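Local coordinates for protein inorganic pyrophosphatase (Coxiella burnetii, PDB 3TR4) that probably hydrolyses inorganic pyrophosphate to two phosphate ions with the help of divalent metal ions, working as a homohexamer, at residues 86-91 against 112-117. Sequence-based numbering, arbitrary orientation.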
ATOM      1  N   LEU B  86      15.633  -6.317 -13.969  1.00 19.63           N
ATOM      2  CA  LEU B  86      16.264  -7.553 -14.425  1.00 22.78           C
ATOM      3  C   LEU B  86      16.834  -8.305 -13.228  1.00 28.24           C
ATOM      4  O   LEU B  86      17.347  -7.694 -12.295  1.00 33.53           O
ATOM      5  CB  LEU B  86      17.370  -7.243 -15.437  1.00 25.08           C
ATOM      6  CG  LEU B  86      17.978  -8.420 -16.204  1.00 37.83           C
ATOM      7  CD1 LEU B  86      18.615  -7.944 -17.499  1.00 39.87           C
ATOM      8  CD2 LEU B  86      18.987  -9.177 -15.351  1.00 42.65           C
HETATM    9  N   MSE B  87      16.732  -9.628 -13.248  1.00 23.82           N
HETATM   10  CA  MSE B  87      17.279 -10.441 -12.169  1.00 26.69           C
HETATM   11  C   MSE B  87      17.835 -11.762 -12.683  1.00 27.74           C
HETATM   12  O   MSE B  87      17.426 -12.256 -13.736  1.00 25.32           O
HETATM   13  CB  MSE B  87      16.230 -10.678 -11.078  1.00 24.64           C
HETATM   14  CG  MSE B  87      14.986 -11.414 -11.540  1.00 26.44           C
HETATM   15 SE   MSE B  87      13.632 -11.490 -10.123  1.00 32.84          SE
HETATM   16  CE  MSE B  87      14.690 -12.392  -8.749  1.00 16.93           C
ATOM     17  N   ARG B  88      18.783 -12.320 -11.938  1.00 20.28           N
ATOM     18  CA  ARG B  88      19.399 -13.582 -12.305  1.00 24.02           C
ATOM     19  C   ARG B  88      18.744 -14.714 -11.527  1.00 24.54           C
ATOM     20  O   ARG B  88      18.677 -14.675 -10.297  1.00 23.12           O
ATOM     21  CB  ARG B  88      20.903 -13.532 -12.029  1.00 33.31           C
ATOM     22  CG  ARG B  88      21.638 -12.509 -12.890  1.00 43.83           C
ATOM     23  CD  ARG B  88      23.100 -12.362 -12.493  1.00 48.61           C
ATOM     24  NE  ARG B  88      23.791 -13.646 -12.463  1.00 56.95           N
ATOM     25  CZ  ARG B  88      24.468 -14.102 -11.414  1.00 60.94           C
ATOM     26  NH1 ARG B  88      24.551 -13.373 -10.309  1.00 61.24           N
ATOM     27  NH2 ARG B  88      25.065 -15.284 -11.468  1.00 62.02           N
ATOM     28  N   VAL B  89      18.260 -15.720 -12.249  1.00 25.89           N
ATOM     29  CA  VAL B  89      17.489 -16.796 -11.640  1.00 22.69           C
ATOM     30  C   VAL B  89      17.991 -18.174 -12.052  1.00 21.55           C
ATOM     31  O   VAL B  89      18.820 -18.308 -12.952  1.00 24.02           O
ATOM     32  CB  VAL B  89      15.983 -16.677 -12.001  1.00 23.29           C
ATOM     33  CG1 VAL B  89      15.440 -15.323 -11.582  1.00 19.99           C
ATOM     34  CG2 VAL B  89      15.773 -16.893 -13.490  1.00 19.45           C
ATOM     35  N   ARG B  90      17.486 -19.197 -11.372  1.00 20.06           N
ATOM     36  CA  ARG B  90      17.805 -20.579 -11.692  1.00 26.08           C
ATOM     37  C   ARG B  90      16.505 -21.372 -11.735  1.00 23.32           C
ATOM     38  O   ARG B  90      15.624 -21.167 -10.900  1.00 23.34           O
ATOM     39  CB  ARG B  90      18.768 -21.163 -10.653  1.00 25.44           C
ATOM     40  CG  ARG B  90      18.305 -20.985  -9.215  1.00 29.03           C
ATOM     41  CD  ARG B  90      19.359 -21.452  -8.214  1.00 29.09           C
ATOM     42  NE  ARG B  90      18.898 -21.293  -6.837  1.00 23.69           N
ATOM     43  CZ  ARG B  90      18.193 -22.205  -6.176  1.00 23.64           C
ATOM     44  NH1 ARG B  90      17.869 -23.348  -6.765  1.00 22.62           N
ATOM     45  NH2 ARG B  90      17.810 -21.974  -4.927  1.00 23.20           N
ATOM     46  N   ALA B  91      16.379 -22.270 -12.707  1.00 25.59           N
ATOM     47  CA  ALA B  91      15.130 -23.006 -12.905  1.00 28.59           C
ATOM     48  C   ALA B  91      14.940 -24.180 -11.944  1.00 32.90           C
ATOM     49  O   ALA B  91      15.902 -24.830 -11.533  1.00 31.19           O
ATOM     50  CB  ALA B  91      15.015 -23.482 -14.349  1.00 24.65           C
ATOM     51  N   VAL B 112      19.135 -16.749  -8.019  1.00 26.57           N
ATOM     52  CA  VAL B 112      20.384 -17.463  -7.773  1.00 26.83           C
ATOM     53  C   VAL B 112      20.712 -17.369  -6.286  1.00 25.87           C
ATOM     54  O   VAL B 112      20.255 -16.455  -5.601  1.00 25.54           O
ATOM     55  CB  VAL B 112      21.557 -16.911  -8.612  1.00 28.28           C
ATOM     56  CG1 VAL B 112      21.316 -17.160 -10.102  1.00 27.94           C
ATOM     57  CG2 VAL B 112      21.769 -15.431  -8.337  1.00 27.53           C
ATOM     58  N   VAL B 113      21.493 -18.320  -5.784  1.00 25.29           N
ATOM     59  CA  VAL B 113      21.795 -18.374  -4.353  1.00 28.13           C
ATOM     60  C   VAL B 113      22.401 -17.070  -3.832  1.00 31.49           C
ATOM     61  O   VAL B 113      22.036 -16.591  -2.759  1.00 29.31           O
ATOM     62  CB  VAL B 113      22.727 -19.551  -4.015  1.00 30.17           C
ATOM     63  CG1 VAL B 113      23.116 -19.510  -2.548  1.00 33.30           C
ATOM     64  CG2 VAL B 113      22.049 -20.875  -4.363  1.00 29.06           C
ATOM     65  N   LYS B 114      23.328 -16.503  -4.600  1.00 30.91           N
ATOM     66  CA  LYS B 114      23.952 -15.231  -4.250  1.00 35.55           C
ATOM     67  C   LYS B 114      22.931 -14.152  -3.907  1.00 33.64           C
ATOM     68  O   LYS B 114      23.145 -13.348  -2.997  1.00 33.82           O
ATOM     69  CB  LYS B 114      24.832 -14.745  -5.404  1.00 47.01           C
ATOM     70  CG  LYS B 114      25.199 -13.269  -5.326  1.00 57.54           C
ATOM     71  CD  LYS B 114      25.884 -12.804  -6.602  1.00 66.84           C
ATOM     72  CE  LYS B 114      27.116 -13.646  -6.906  1.00 75.65           C
ATOM     73  NZ  LYS B 114      27.789 -13.229  -8.168  1.00 79.94           N
ATOM     74  N   ALA B 115      21.825 -14.131  -4.645  1.00 28.88           N
ATOM     75  CA  ALA B 115      20.807 -13.100  -4.470  1.00 29.95           C
ATOM     76  C   ALA B 115      19.786 -13.473  -3.399  1.00 35.08           C
ATOM     77  O   ALA B 115      19.190 -12.600  -2.769  1.00 35.64           O
ATOM     78  CB  ALA B 115      20.114 -12.809  -5.794  1.00 31.18           C
ATOM     79  N   CYS B 116      19.583 -14.771  -3.191  1.00 33.52           N
ATOM     80  CA  CYS B 116      18.639 -15.224  -2.175  1.00 30.40           C
ATOM     81  C   CYS B 116      19.134 -16.464  -1.434  1.00 30.57           C
ATOM     82  O   CYS B 116      18.867 -17.591  -1.847  1.00 24.60           O
ATOM     83  CB  CYS B 116      17.264 -15.491  -2.793  1.00 30.16           C
ATOM     84  SG  CYS B 116      15.957 -15.785  -1.578  1.00 34.22           S
ATOM     85  N   ARG B 117      19.852 -16.242  -0.337  1.00 30.49           N
ATOM     86  CA  ARG B 117      20.352 -17.327   0.504  1.00 34.94           C
ATOM     87  C   ARG B 117      19.232 -18.205   1.042  1.00 32.21           C
ATOM     88  O   ARG B 117      19.380 -19.422   1.142  1.00 31.00           O
ATOM     89  CB  ARG B 117      21.143 -16.759   1.684  1.00 42.09           C
ATOM     90  CG  ARG B 117      22.599 -16.512   1.393  1.00 52.34           C
ATOM     91  CD  ARG B 117      23.346 -17.817   1.206  1.00 58.13           C
ATOM     92  NE  ARG B 117      24.759 -17.570   0.956  1.00 59.51           N
ATOM     93  CZ  ARG B 117      25.682 -17.495   1.907  1.00 58.70           C
ATOM     94  NH1 ARG B 117      25.348 -17.663   3.180  1.00 57.84           N
ATOM     95  NH2 ARG B 117      26.944 -17.260   1.584  1.00 60.79           N
TER
HETATM   96  O   HOH W   1      18.307 -19.195  -4.050  1.00 25.49           O
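R88 and R90 straddle V112 by virtue of different torsions: in R88, CG stands anti to the carbonyl carbon (chi1 -65°) and a bend at chi3 swings the guanidinium over V112, whereas in R90 CG lies between the backbone N and the carbonyl carbon (chi1 52°) and the chain then runs straight from CG to NE past V112 CA toward V113. Between them V112 N donates a nearly straight hydrogen bond to R88 O (3.1 Å, 164° at the hydrogen). A branched side chain suits buried V112 because its two methyls pack in different directions, CG1 against the R88 backbone carbonyl, 3.6 Å from R88 O, and CG2 against one face of the R88 guanidinium, 4.0 Å from NH1. K114 reaches the same group, its CD at the guanidinium edge and its NZ 3.9 Å from R88 NH1, a like-charge approach probably eased by the salt bridge from R88 NH2 to D16. Arginine suits R90 because its extended chain packs on V112, CD 4.1 Å from V112 CA, while its N-H groups reach backbone carbonyls: NH1 hydrogen-bonds to I122 O, and NH2 reaches C116 O through a water at the guanidinium edge, 3.0 Å from NH2. V112 O, accepting from both A115 N and C116 N, holds the turn compact. The contact thus prolongs the antiparallel pairing of strands 86-99 and 106-111 by one bond as the chain turns out of the beta-sheet core of the soluble pyrophosphatase fold, beside a neighbouring subunit that packs on A115.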